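Local coordinates for Nitrate/nitrite binding protein NrtA (Synechocystis sp., PDB 2G29) that binds nitrate as the substrate-binding component of the NrtABCD ABC transporter, which imports nitrate and probably also nitrite, at residues G88-T96 / E239-W248; V263-D271 / K321-Y329. One frame throughout, in Å; residues are numbered along the deposited sequence.

Contact 1: G88-T96 / E239-W248; sequences GIDGAHILT and EKAFGMRADW. With NO3 (nitrate ion), chain B.
The carbonyl oxygen of E239 is gripped twice by T96: OG1 donates from above the carbonyl plane at 2.7 Å, while the backbone N of T96 gives the same E239 O a second, longer bond of 3.2 Å. This double hold pins one end of an antiparallel pairing in which A92 with G243 and I94 with A241 are hydrogen-bonded pairs; the A241 N to I94 O bond is 2.7 Å long. The far end is closed by R245 N on D90 O, 2.8 Å and almost linear at 173°. There the CB of D90 lies over one face of the W248 indole, and the methyl CE of M244 rests on that same face, both of them offset toward the rim. OD1 of D90 is hydrogen-bonded to S84 OG and OD2 to the backbone N of K36.

K240 shows how a strand can deliver a charge to a binding site. Bends at chi2 (-65°) and chi4 (-59°) take its chain alongside L95, with CE tight against L95 CD2 at 3.5 Å, and bring NZ within 2.8 Å of nitrate O1. NZ also forms a salt bridge with E239 OE2, 2.8 Å away and itself held by the hydroxyl of T166, and another with D44, a setting likely to keep the lysine charged and to fix its direction. The indole NE1 of W73 and the backbone N of G211 also bond the nitrate.

The two strands, 91-95 and 240-245, are neighbours within a mixed five-stranded sheet, between strands 36-39 and 115-120; F242 and M244 lean on L118, I94 meets helix 73-82, and helix 166-177 covers L95, E239 and K240.

Contact 2: V263-D271 / K321-Y329; sequences VMEAQQWCD and KYWVDNASY
The C-terminal part of helix 253-271 meets an irregular chain, 321-329, whose nearest approach of CA atoms is 5.2 Å between Q267 and Y322 and which ends in a type I turn from N326 to Y329. D271 makes the polar anchor: OD1 takes the N-H of Y322 at 2.8 Å, nearly straight at 177°, and OD2 takes that of V324, also 2.8 Å. Both donors stand above the carboxylate plane, and together they hold the carboxylate against rotation.

Between the two anchored amides in sequence comes W323, whose indole lies along the helix. Its CG, anti to the backbone N (chi1 -167°), lets the ring lie against Q268, whose CG sits 3.3 Å above the ring plane and whose amide is stacked nearly parallel to it, 19° away. The OE1 of Q267 comes to the indole edge, M264 CB packs against CZ3, and NE1 is hydrogen-bonded to Q380 OE1. An alanine in place of W323 would probably leave the aliphatic part of Q268 without its flat partner, open a gap beside M264 and deprive Q380 of the indole N-H.

Q267 OE1 accepts from S328 OG at 2.7 Å, while its NE2 is spent on the carbonyls of R120 and L121. C270 CB rests on Y322 CD1, its sulfur standing obliquely to the ring as a Cys sulfur-aromatic contact. A side-chain carboxylate collecting two backbone N-H groups two residues apart, beside a CH-pi stack, is here the means by which a helix fastens a loop without helix or strand.

Read from the N terminus, the chain lays down strand 91-95, runs through 142 intervening residues that include the strands of the second sheet, and returns as strand 240-245, where contact 1 closes this long loop. Helix 246-251 follows directly, then helix 253-271, after which a shorter excursion of 49 residues leads to 321-329 and closes contact 2. The two loops are thus in series, neither enclosing nor crossing the other. Their centres lie about 17 Å apart, yet they touch where F242 CE2 meets V263 CG2 at 3.9 Å. Contact 1 joins neighbouring strands within a sheet; contact 2 fastens the later loop onto a helix following that sheet.

Contact 1: G88-T96 / E239-W248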
ATOM      1  N   GLY A  88      -2.065 -16.265  15.388  1.00 12.45           N
ATOM      2  CA  GLY A  88      -2.074 -15.184  14.406  1.00 12.04           C
ATOM      3  C   GLY A  88      -0.954 -15.290  13.393  1.00 12.94           C
ATOM      4  O   GLY A  88      -0.609 -16.389  12.938  1.00 13.76           O
ATOM      5  N   ILE A  89      -0.364 -14.152  13.033  1.00 11.01           N
ATOM      6  CA  ILE A  89       0.688 -14.153  12.005  1.00 10.62           C
ATOM      7  C   ILE A  89       1.950 -13.443  12.504  1.00 11.17           C
ATOM      8  O   ILE A  89       1.902 -12.661  13.475  1.00 12.54           O
ATOM      9  CB  ILE A  89       0.181 -13.493  10.637  1.00 11.95           C
ATOM     10  CG1 ILE A  89      -0.258 -12.029  10.901  1.00 11.46           C
ATOM     11  CG2 ILE A  89      -0.963 -14.317  10.041  1.00 12.55           C
ATOM     12  CD1 ILE A  89      -0.823 -11.379   9.664  1.00 12.47           C
ATOM     13  N   ASP A  90       3.071 -13.717  11.843  1.00 12.17           N
ATOM     14  CA  ASP A  90       4.374 -13.140  12.164  1.00 10.76           C
ATOM     15  C   ASP A  90       4.693 -11.863  11.397  1.00 11.20           C
ATOM     16  O   ASP A  90       5.514 -11.047  11.849  1.00 12.05           O
ATOM     17  CB  ASP A  90       5.487 -14.157  11.840  1.00 12.23           C
ATOM     18  CG  ASP A  90       5.300 -15.501  12.559  1.00 13.06           C
ATOM     19  OD1 ASP A  90       5.340 -15.525  13.802  1.00 14.27           O
ATOM     20  OD2 ASP A  90       5.103 -16.522  11.866  1.00 14.04           O
ATOM     21  N   GLY A  91       4.085 -11.720  10.219  1.00 10.35           N
ATOM     22  CA  GLY A  91       4.336 -10.549   9.408  1.00 11.00           C
ATOM     23  C   GLY A  91       3.283 -10.474   8.327  1.00  9.56           C
ATOM     24  O   GLY A  91       2.402 -11.337   8.234  1.00 11.06           O
ATOM     25  N   ALA A  92       3.383  -9.464   7.471  1.00 11.27           N
ATOM     26  CA  ALA A  92       2.362  -9.282   6.445  1.00 10.56           C
ATOM     27  C   ALA A  92       2.745  -8.309   5.357  1.00 10.98           C
ATOM     28  O   ALA A  92       3.619  -7.465   5.551  1.00 11.66           O
ATOM     29  CB  ALA A  92       1.092  -8.703   7.113  1.00 11.22           C
ATOM     30  N   HIS A  93       2.046  -8.460   4.225  1.00 11.13           N
ATOM     31  CA  HIS A  93       2.033  -7.489   3.134  1.00 10.91           C
ATOM     32  C   HIS A  93       1.088  -6.509   3.866  1.00 11.17           C
ATOM     33  O   HIS A  93       0.004  -6.879   4.293  1.00 11.98           O
ATOM     34  CB  HIS A  93       1.446  -8.177   1.880  1.00 10.68           C
ATOM     35  CG  HIS A  93       0.418  -7.385   1.113  1.00  9.41           C
ATOM     36  ND1 HIS A  93       0.721  -6.465   0.129  1.00 12.88           N
ATOM     37  CD2 HIS A  93      -0.930  -7.517   1.107  1.00  7.85           C
ATOM     38  CE1 HIS A  93      -0.405  -6.076  -0.468  1.00  6.89           C
ATOM     39  NE2 HIS A  93      -1.409  -6.705   0.102  1.00 11.94           N
ATOM     40  N   ILE A  94       1.503  -5.252   4.006  1.00  9.80           N
ATOM     41  CA  ILE A  94       0.756  -4.314   4.831  1.00 10.45           C
ATOM     42  C   ILE A  94       0.857  -2.857   4.400  1.00 10.16           C
ATOM     43  O   ILE A  94       1.821  -2.441   3.776  1.00 10.62           O
ATOM     44  CB  ILE A  94       1.254  -4.493   6.301  1.00 11.70           C
ATOM     45  CG1 ILE A  94       0.299  -3.811   7.283  1.00 10.39           C
ATOM     46  CG2 ILE A  94       2.681  -3.975   6.443  1.00 11.73           C
ATOM     47  CD1 ILE A  94       0.416  -4.421   8.737  1.00 14.02           C
ATOM     48  N   LEU A  95      -0.163  -2.072   4.724  1.00  9.22           N
ATOM     49  CA  LEU A  95      -0.115  -0.640   4.399  1.00 10.25           C
ATOM     50  C   LEU A  95       1.072  -0.051   5.199  1.00  9.67           C
ATOM     51  O   LEU A  95       1.221  -0.335   6.403  1.00  9.97           O
ATOM     52  CB  LEU A  95      -1.416   0.023   4.859  1.00  9.84           C
ATOM     53  CG  LEU A  95      -2.711  -0.599   4.325  1.00  9.25           C
ATOM     54  CD1 LEU A  95      -3.935   0.211   4.787  1.00 10.42           C
ATOM     55  CD2 LEU A  95      -2.698  -0.625   2.797  1.00  9.83           C
ATOM     56  N   THR A  96       1.894   0.798   4.586  1.00  9.53           N
ATOM     57  CA  THR A  96       3.059   1.345   5.300  1.00  9.62           C
ATOM     58  C   THR A  96       2.780   1.981   6.687  1.00  9.60           C
ATOM     59  O   THR A  96       3.543   1.764   7.605  1.00 10.15           O
ATOM     60  CB  THR A  96       3.872   2.341   4.399  1.00 10.22           C
ATOM     61  OG1 THR A  96       4.536   1.583   3.387  1.00 11.42           O
ATOM     62  CG2 THR A  96       4.910   3.143   5.191  1.00 11.15           C
ATOM     63  N   GLU A 239       3.935   2.558  -1.051  1.00 10.33           N
ATOM     64  CA  GLU A 239       2.607   1.997  -0.773  1.00  9.68           C
ATOM     65  C   GLU A 239       2.673   0.868   0.244  1.00  9.58           C
ATOM     66  O   GLU A 239       2.684   1.124   1.459  1.00  9.51           O
ATOM     67  CB  GLU A 239       1.959   1.547  -2.096  1.00 11.43           C
ATOM     68  CG  GLU A 239       0.572   0.924  -1.978  1.00  9.84           C
ATOM     69  CD  GLU A 239      -0.437   1.760  -1.215  1.00 10.54           C
ATOM     70  OE1 GLU A 239      -0.486   3.007  -1.389  1.00 10.17           O
ATOM     71  OE2 GLU A 239      -1.231   1.127  -0.476  1.00 11.12           O
ATOM     72  N   LYS A 240       2.748  -0.380  -0.195  1.00  8.97           N
ATOM     73  CA  LYS A 240       2.815  -1.489   0.770  1.00  9.96           C
ATOM     74  C   LYS A 240       4.204  -1.727   1.293  1.00 10.90           C
ATOM     75  O   LYS A 240       5.210  -1.397   0.650  1.00 10.01           O
ATOM     76  CB  LYS A 240       2.295  -2.794   0.142  1.00  9.19           C
ATOM     77  CG  LYS A 240       0.905  -2.672  -0.460  1.00  9.97           C
ATOM     78  CD  LYS A 240      -0.155  -2.388   0.629  1.00  9.74           C
ATOM     79  CE  LYS A 240      -1.578  -2.510   0.081  1.00  9.23           C
ATOM     80  NZ  LYS A 240      -1.880  -1.563  -1.091  1.00 11.08           N
ATOM     81  N   ALA A 241       4.244  -2.302   2.490  1.00 10.56           N
ATOM     82  CA  ALA A 241       5.489  -2.658   3.137  1.00 10.97           C
ATOM     83  C   ALA A 241       5.477  -4.143   3.462  1.00 10.98           C
ATOM     84  O   ALA A 241       4.422  -4.787   3.532  1.00 10.71           O
ATOM     85  CB  ALA A 241       5.636  -1.876   4.464  1.00 11.31           C
ATOM     86  N   PHE A 242       6.674  -4.695   3.613  1.00 11.24           N
ATOM     87  CA  PHE A 242       6.795  -6.060   4.104  1.00 11.25           C
ATOM     88  C   PHE A 242       7.124  -5.806   5.590  1.00 10.68           C
ATOM     89  O   PHE A 242       8.234  -5.401   5.981  1.00 11.55           O
ATOM     90  CB  PHE A 242       7.937  -6.816   3.393  1.00 10.88           C
ATOM     91  CG  PHE A 242       8.243  -8.185   3.980  1.00 12.34           C
ATOM     92  CD1 PHE A 242       7.273  -8.948   4.595  1.00 13.64           C
ATOM     93  CD2 PHE A 242       9.522  -8.710   3.868  1.00 13.96           C
ATOM     94  CE1 PHE A 242       7.550 -10.219   5.098  1.00 15.64           C
ATOM     95  CE2 PHE A 242       9.810  -9.985   4.374  1.00 16.24           C
ATOM     96  CZ  PHE A 242       8.826 -10.722   4.983  1.00 14.34           C
ATOM     97  N   GLY A 243       6.105  -5.995   6.422  1.00  9.10           N
ATOM     98  CA  GLY A 243       6.297  -5.764   7.845  1.00 10.00           C
ATOM     99  C   GLY A 243       6.301  -7.043   8.663  1.00  9.67           C
ATOM    100  O   GLY A 243       5.603  -7.996   8.319  1.00 11.75           O
ATOM    101  N   MET A 244       7.062  -7.057   9.744  1.00 11.12           N
ATOM    102  CA  MET A 244       7.087  -8.218  10.614  1.00 11.87           C
ATOM    103  C   MET A 244       7.115  -7.820  12.079  1.00 12.15           C
ATOM    104  O   MET A 244       7.558  -6.722  12.431  1.00 13.30           O
ATOM    105  CB  MET A 244       8.327  -9.093  10.308  1.00 13.84           C
ATOM    106  CG  MET A 244       8.350  -9.736   8.903  1.00 15.56           C
ATOM    107  SD  MET A 244       9.362 -11.251   8.840  1.00 19.81           S
ATOM    108  CE  MET A 244       8.303 -12.350   9.865  1.00 16.23           C
ATOM    109  N   ARG A 245       6.614  -8.687  12.942  1.00 11.97           N
ATOM    110  CA  ARG A 245       6.708  -8.459  14.387  1.00 11.69           C
ATOM    111  C   ARG A 245       8.200  -8.386  14.733  1.00 12.13           C
ATOM    112  O   ARG A 245       9.007  -9.211  14.245  1.00 12.04           O
ATOM    113  CB  ARG A 245       6.071  -9.609  15.162  1.00 12.58           C
ATOM    114  CG  ARG A 245       4.538  -9.500  15.211  1.00 12.16           C
ATOM    115  CD  ARG A 245       3.871 -10.593  16.016  1.00 13.63           C
ATOM    116  NE  ARG A 245       4.393 -10.701  17.381  1.00 13.59           N
ATOM    117  CZ  ARG A 245       3.652 -10.623  18.472  1.00 12.93           C
ATOM    118  NH1 ARG A 245       2.338 -10.403  18.392  1.00 13.07           N
ATOM    119  NH2 ARG A 245       4.223 -10.817  19.652  1.00 14.48           N
ATOM    120  N   ALA A 246       8.570  -7.409  15.554  1.00 11.87           N
ATOM    121  CA  ALA A 246       9.952  -7.268  15.937  1.00 11.16           C
ATOM    122  C   ALA A 246      10.444  -8.409  16.793  1.00 12.94           C
ATOM    123  O   ALA A 246      11.620  -8.745  16.720  1.00 13.92           O
ATOM    124  CB  ALA A 246      10.166  -5.899  16.650  1.00 12.16           C
ATOM    125  N   ASP A 247       9.569  -8.998  17.602  1.00 14.07           N
ATOM    126  CA  ASP A 247      10.023 -10.109  18.443  1.00 14.68           C
ATOM    127  C   ASP A 247      10.454 -11.304  17.578  1.00 14.64           C
ATOM    128  O   ASP A 247      11.486 -11.953  17.854  1.00 15.31           O
ATOM    129  CB  ASP A 247       8.944 -10.515  19.480  1.00 16.36           C
ATOM    130  CG  ASP A 247       7.838 -11.400  18.894  1.00 21.36           C
ATOM    131  OD1 ASP A 247       7.268 -11.052  17.856  1.00 16.79           O
ATOM    132  OD2 ASP A 247       7.555 -12.494  19.457  1.00 29.06           O
ATOM    133  N   TRP A 248       9.733 -11.570  16.499  1.00 14.22           N
ATOM    134  CA  TRP A 248      10.095 -12.688  15.645  1.00 13.74           C
ATOM    135  C   TRP A 248      11.421 -12.383  14.907  1.00 13.93           C
ATOM    136  O   TRP A 248      12.295 -13.232  14.804  1.00 15.26           O
ATOM    137  CB  TRP A 248       8.962 -12.980  14.645  1.00 13.78           C
ATOM    138  CG  TRP A 248       9.156 -14.225  13.855  1.00 14.28           C
ATOM    139  CD1 TRP A 248       8.596 -15.443  14.103  1.00 16.04           C
ATOM    140  CD2 TRP A 248       9.923 -14.376  12.646  1.00 14.60           C
ATOM    141  NE1 TRP A 248       8.952 -16.337  13.129  1.00 15.89           N
ATOM    142  CE2 TRP A 248       9.760 -15.718  12.216  1.00 14.92           C
ATOM    143  CE3 TRP A 248      10.722 -13.515  11.883  1.00 16.05           C
ATOM    144  CZ2 TRP A 248      10.365 -16.218  11.057  1.00 14.26           C
ATOM    145  CZ3 TRP A 248      11.335 -14.006  10.730  1.00 15.63           C
ATOM    146  CH2 TRP A 248      11.144 -15.355  10.320  1.00 14.07           C
TER
HETATM  147  N   NO3 B 700      -5.606  -1.826  -0.783  1.00 13.58           N
HETATM  148  O1  NO3 B 700      -4.610  -1.715  -1.711  1.00 11.55           O
HETATM  149  O2  NO3 B 700      -6.950  -1.725  -0.914  1.00 13.12           O
HETATM  150  O3  NO3 B 700      -5.154  -2.056   0.648  1.00 12.31           O

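Contact 2: V263-D271 / K321-Y329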
ATOM      1  N   VAL A 263      11.898 -12.499  -0.769  1.00 15.37           N
ATOM      2  CA  VAL A 263      10.960 -11.468  -1.237  1.00 14.66           C
ATOM      3  C   VAL A 263      11.603 -10.548  -2.299  1.00 14.06           C
ATOM      4  O   VAL A 263      10.966 -10.161  -3.269  1.00 13.93           O
ATOM      5  CB  VAL A 263      10.434 -10.636  -0.034  1.00 14.97           C
ATOM      6  CG1 VAL A 263       9.685  -9.375  -0.513  1.00 15.16           C
ATOM      7  CG2 VAL A 263       9.454 -11.502   0.794  1.00 14.85           C
ATOM      8  N   MET A 264      12.870 -10.191  -2.127  1.00 13.22           N
ATOM      9  CA  MET A 264      13.555  -9.362  -3.103  1.00 15.11           C
ATOM     10  C   MET A 264      13.653 -10.058  -4.468  1.00 15.02           C
ATOM     11  O   MET A 264      13.458  -9.432  -5.518  1.00 16.02           O
ATOM     12  CB  MET A 264      14.971  -9.076  -2.633  1.00 17.94           C
ATOM     13  CG  MET A 264      15.048  -8.097  -1.531  1.00 18.47           C
ATOM     14  SD  MET A 264      16.776  -7.860  -1.036  1.00 22.91           S
ATOM     15  CE  MET A 264      16.495  -6.716   0.150  1.00 20.30           C
ATOM     16  N   GLU A 265      13.994 -11.347  -4.458  1.00 16.44           N
ATOM     17  CA  GLU A 265      14.077 -12.048  -5.739  1.00 16.91           C
ATOM     18  C   GLU A 265      12.683 -12.135  -6.351  1.00 16.07           C
ATOM     19  O   GLU A 265      12.541 -11.989  -7.545  1.00 15.95           O
ATOM     20  CB  GLU A 265      14.653 -13.447  -5.564  1.00 19.99           C
ATOM     21  CG  GLU A 265      16.153 -13.456  -5.263  1.00 24.41           C
ATOM     22  CD  GLU A 265      16.854 -14.546  -6.044  1.00 27.02           C
ATOM     23  OE1 GLU A 265      16.531 -15.727  -5.827  1.00 29.18           O
ATOM     24  OE2 GLU A 265      17.716 -14.216  -6.885  1.00 32.38           O
ATOM     25  N   ALA A 266      11.656 -12.337  -5.526  1.00 15.77           N
ATOM     26  CA  ALA A 266      10.306 -12.404  -6.083  1.00 15.13           C
ATOM     27  C   ALA A 266       9.926 -11.048  -6.648  1.00 15.13           C
ATOM     28  O   ALA A 266       9.216 -10.957  -7.669  1.00 15.83           O
ATOM     29  CB  ALA A 266       9.305 -12.845  -5.015  1.00 15.17           C
ATOM     30  N   GLN A 267      10.359  -9.967  -5.995  1.00 13.71           N
ATOM     31  CA  GLN A 267      10.077  -8.630  -6.516  1.00 15.02           C
ATOM     32  C   GLN A 267      10.714  -8.408  -7.892  1.00 14.63           C
ATOM     33  O   GLN A 267      10.108  -7.829  -8.776  1.00 16.10           O
ATOM     34  CB  GLN A 267      10.580  -7.551  -5.558  1.00 13.79           C
ATOM     35  CG  GLN A 267       9.700  -7.367  -4.330  1.00 14.06           C
ATOM     36  CD  GLN A 267      10.268  -6.321  -3.395  1.00 14.38           C
ATOM     37  OE1 GLN A 267      11.401  -6.447  -2.938  1.00 14.65           O
ATOM     38  NE2 GLN A 267       9.478  -5.278  -3.106  1.00 12.31           N
ATOM     39  N   GLN A 268      11.961  -8.857  -8.046  1.00 15.87           N
ATOM     40  CA  GLN A 268      12.658  -8.718  -9.319  1.00 16.25           C
ATOM     41  C   GLN A 268      11.928  -9.514 -10.397  1.00 15.06           C
ATOM     42  O   GLN A 268      11.797  -9.061 -11.543  1.00 18.13           O
ATOM     43  CB  GLN A 268      14.091  -9.210  -9.145  1.00 16.54           C
ATOM     44  CG  GLN A 268      14.935  -8.232  -8.338  1.00 19.53           C
ATOM     45  CD  GLN A 268      16.306  -8.771  -8.051  1.00 23.55           C
ATOM     46  OE1 GLN A 268      16.517  -9.488  -7.079  1.00 26.84           O
ATOM     47  NE2 GLN A 268      17.251  -8.432  -8.904  1.00 24.17           N
ATOM     48  N   TRP A 269      11.453 -10.688 -10.021  1.00 15.04           N
ATOM     49  CA  TRP A 269      10.718 -11.545 -10.958  1.00 15.27           C
ATOM     50  C   TRP A 269       9.404 -10.873 -11.379  1.00 15.67           C
ATOM     51  O   TRP A 269       9.079 -10.785 -12.564  1.00 16.73           O
ATOM     52  CB  TRP A 269      10.397 -12.874 -10.310  1.00 15.21           C
ATOM     53  CG  TRP A 269       9.848 -13.890 -11.299  1.00 18.32           C
ATOM     54  CD1 TRP A 269      10.575 -14.733 -12.091  1.00 18.23           C
ATOM     55  CD2 TRP A 269       8.475 -14.120 -11.621  1.00 16.83           C
ATOM     56  NE1 TRP A 269       9.742 -15.478 -12.886  1.00 19.93           N
ATOM     57  CE2 TRP A 269       8.444 -15.127 -12.617  1.00 17.82           C
ATOM     58  CE3 TRP A 269       7.259 -13.576 -11.166  1.00 17.28           C
ATOM     59  CZ2 TRP A 269       7.253 -15.599 -13.166  1.00 19.61           C
ATOM     60  CZ3 TRP A 269       6.074 -14.046 -11.714  1.00 16.71           C
ATOM     61  CH2 TRP A 269       6.077 -15.054 -12.704  1.00 17.84           C
ATOM     62  N   CYS A 270       8.625 -10.422 -10.392  1.00 16.01           N
ATOM     63  CA  CYS A 270       7.359  -9.763 -10.689  1.00 15.77           C
ATOM     64  C   CYS A 270       7.487  -8.474 -11.495  1.00 15.62           C
ATOM     65  O   CYS A 270       6.580  -8.088 -12.221  1.00 17.93           O
ATOM     66  CB  CYS A 270       6.626  -9.418  -9.391  1.00 16.33           C
ATOM     67  SG  CYS A 270       5.981 -10.772  -8.461  1.00 16.54           S
ATOM     68  N   ASP A 271       8.606  -7.786 -11.346  1.00 15.69           N
ATOM     69  CA  ASP A 271       8.819  -6.520 -12.036  1.00 17.02           C
ATOM     70  C   ASP A 271       9.120  -6.635 -13.527  1.00 17.94           C
ATOM     71  O   ASP A 271       9.062  -5.649 -14.229  1.00 19.28           O
ATOM     72  CB  ASP A 271       9.960  -5.770 -11.337  1.00 17.67           C
ATOM     73  CG  ASP A 271       9.745  -4.276 -11.292  1.00 19.42           C
ATOM     74  OD1 ASP A 271       8.601  -3.858 -11.008  1.00 18.91           O
ATOM     75  OD2 ASP A 271      10.721  -3.522 -11.531  1.00 20.75           O
ATOM     76  N   LYS A 321       5.224  -0.845  -9.386  1.00 12.71           N
ATOM     77  CA  LYS A 321       6.619  -1.230  -9.567  1.00 12.61           C
ATOM     78  C   LYS A 321       7.064  -1.898  -8.282  1.00 13.65           C
ATOM     79  O   LYS A 321       6.745  -1.411  -7.184  1.00 13.55           O
ATOM     80  CB  LYS A 321       7.485   0.007  -9.838  1.00 13.86           C
ATOM     81  CG  LYS A 321       7.203   0.711 -11.137  1.00 15.62           C
ATOM     82  CD  LYS A 321       7.884   2.083 -11.104  1.00 18.83           C
ATOM     83  CE  LYS A 321       7.619   2.863 -12.391  1.00 18.85           C
ATOM     84  NZ  LYS A 321       8.164   4.246 -12.363  1.00 21.29           N
ATOM     85  N   TYR A 322       7.836  -2.975  -8.416  1.00 12.65           N
ATOM     86  CA  TYR A 322       8.316  -3.773  -7.294  1.00 12.31           C
ATOM     87  C   TYR A 322       9.826  -3.752  -7.160  1.00 12.99           C
ATOM     88  O   TYR A 322      10.346  -4.229  -6.185  1.00 15.31           O
ATOM     89  CB  TYR A 322       7.873  -5.256  -7.433  1.00 12.51           C
ATOM     90  CG  TYR A 322       6.405  -5.410  -7.766  1.00 13.38           C
ATOM     91  CD1 TYR A 322       5.997  -5.851  -9.034  1.00 15.05           C
ATOM     92  CD2 TYR A 322       5.417  -5.024  -6.858  1.00 14.25           C
ATOM     93  CE1 TYR A 322       4.652  -5.890  -9.389  1.00 14.62           C
ATOM     94  CE2 TYR A 322       4.075  -5.067  -7.203  1.00 13.23           C
ATOM     95  CZ  TYR A 322       3.696  -5.492  -8.471  1.00 13.23           C
ATOM     96  OH  TYR A 322       2.376  -5.482  -8.861  1.00 14.90           O
ATOM     97  N   TRP A 323      10.522  -3.198  -8.146  1.00 13.22           N
ATOM     98  CA  TRP A 323      11.972  -3.198  -8.078  1.00 14.86           C
ATOM     99  C   TRP A 323      12.606  -2.015  -8.791  1.00 14.68           C
ATOM    100  O   TRP A 323      13.473  -1.358  -8.225  1.00 14.64           O
ATOM    101  CB  TRP A 323      12.509  -4.500  -8.665  1.00 14.50           C
ATOM    102  CG  TRP A 323      13.943  -4.695  -8.346  1.00 15.55           C
ATOM    103  CD1 TRP A 323      15.021  -4.549  -9.200  1.00 16.02           C
ATOM    104  CD2 TRP A 323      14.472  -5.111  -7.103  1.00 15.25           C
ATOM    105  NE1 TRP A 323      16.186  -4.857  -8.540  1.00 16.73           N
ATOM    106  CE2 TRP A 323      15.883  -5.201  -7.252  1.00 15.30           C
ATOM    107  CE3 TRP A 323      13.902  -5.407  -5.864  1.00 16.26           C
ATOM    108  CZ2 TRP A 323      16.704  -5.583  -6.217  1.00 16.36           C
ATOM    109  CZ3 TRP A 323      14.719  -5.782  -4.841  1.00 15.96           C
ATOM    110  CH2 TRP A 323      16.107  -5.864  -5.012  1.00 15.60           C
ATOM    111  N   VAL A 324      12.178  -1.721 -10.020  1.00 16.65           N
ATOM    112  CA  VAL A 324      12.753  -0.591 -10.759  1.00 16.83           C
ATOM    113  C   VAL A 324      12.549   0.724  -9.997  1.00 17.72           C
ATOM    114  O   VAL A 324      11.596   0.859  -9.214  1.00 17.43           O
ATOM    115  CB  VAL A 324      12.127  -0.461 -12.200  1.00 18.68           C
ATOM    116  CG1 VAL A 324      10.680  -0.081 -12.114  1.00 18.60           C
ATOM    117  CG2 VAL A 324      12.881   0.573 -13.032  1.00 20.15           C
ATOM    118  N   ASP A 325      13.447   1.684 -10.215  1.00 18.26           N
ATOM    119  CA  ASP A 325      13.362   2.981  -9.563  1.00 19.50           C
ATOM    120  C   ASP A 325      13.414   2.842  -8.034  1.00 18.10           C
ATOM    121  O   ASP A 325      12.713   3.559  -7.316  1.00 20.14           O
ATOM    122  CB  ASP A 325      12.097   3.735 -10.026  1.00 21.15           C
ATOM    123  CG  ASP A 325      12.066   3.921 -11.547  1.00 24.74           C
ATOM    124  OD1 ASP A 325      13.131   4.262 -12.115  1.00 25.12           O
ATOM    125  OD2 ASP A 325      11.002   3.722 -12.178  1.00 27.50           O
ATOM    126  N   ASN A 326      14.251   1.914  -7.555  1.00 17.45           N
ATOM    127  CA  ASN A 326      14.460   1.686  -6.113  1.00 15.97           C
ATOM    128  C   ASN A 326      13.178   1.397  -5.345  1.00 14.38           C
ATOM    129  O   ASN A 326      13.123   1.573  -4.122  1.00 14.95           O
ATOM    130  CB  ASN A 326      15.148   2.905  -5.491  1.00 17.40           C
ATOM    131  CG  ASN A 326      16.442   3.272  -6.209  1.00 18.35           C
ATOM    132  OD1 ASN A 326      16.589   4.386  -6.698  1.00 24.09           O
ATOM    133  ND2 ASN A 326      17.372   2.340  -6.262  1.00 19.24           N
ATOM    134  N   ALA A 327      12.161   0.909  -6.032  1.00 14.52           N
ATOM    135  CA  ALA A 327      10.856   0.633  -5.404  1.00 13.46           C
ATOM    136  C   ALA A 327      10.845  -0.164  -4.099  1.00 13.68           C
ATOM    137  O   ALA A 327      10.044   0.102  -3.201  1.00 14.66           O
ATOM    138  CB  ALA A 327       9.954  -0.078  -6.408  1.00 15.15           C
ATOM    139  N   SER A 328      11.705  -1.170  -4.016  1.00 12.85           N
ATOM    140  CA  SER A 328      11.773  -2.024  -2.857  1.00 13.04           C
ATOM    141  C   SER A 328      12.487  -1.394  -1.664  1.00 12.46           C
ATOM    142  O   SER A 328      12.211  -1.716  -0.516  1.00 11.80           O
ATOM    143  CB  SER A 328      12.465  -3.320  -3.272  1.00 12.31           C
ATOM    144  OG  SER A 328      12.592  -4.195  -2.192  1.00 12.95           O
ATOM    145  N   TYR A 329      13.408  -0.471  -1.914  1.00 13.05           N
ATOM    146  CA  TYR A 329      14.144   0.134  -0.794  1.00 12.20           C
ATOM    147  C   TYR A 329      13.184   0.956   0.060  1.00 12.48           C
ATOM    148  O   TYR A 329      12.545   1.870  -0.434  1.00 11.99           O
ATOM    149  CB  TYR A 329      15.284   1.001  -1.322  1.00 12.42           C
ATOM    150  CG  TYR A 329      16.075   1.628  -0.199  1.00 12.84           C
ATOM    151  CD1 TYR A 329      16.954   0.873   0.570  1.00 12.94           C
ATOM    152  CD2 TYR A 329      15.917   2.973   0.119  1.00 11.36           C
ATOM    153  CE1 TYR A 329      17.653   1.441   1.633  1.00 12.13           C
ATOM    154  CE2 TYR A 329      16.607   3.562   1.172  1.00 12.88           C
ATOM    155  CZ  TYR A 329      17.473   2.795   1.929  1.00 11.78           C
ATOM    156  OH  TYR A 329      18.161   3.411   2.947  1.00 13.37           O
TER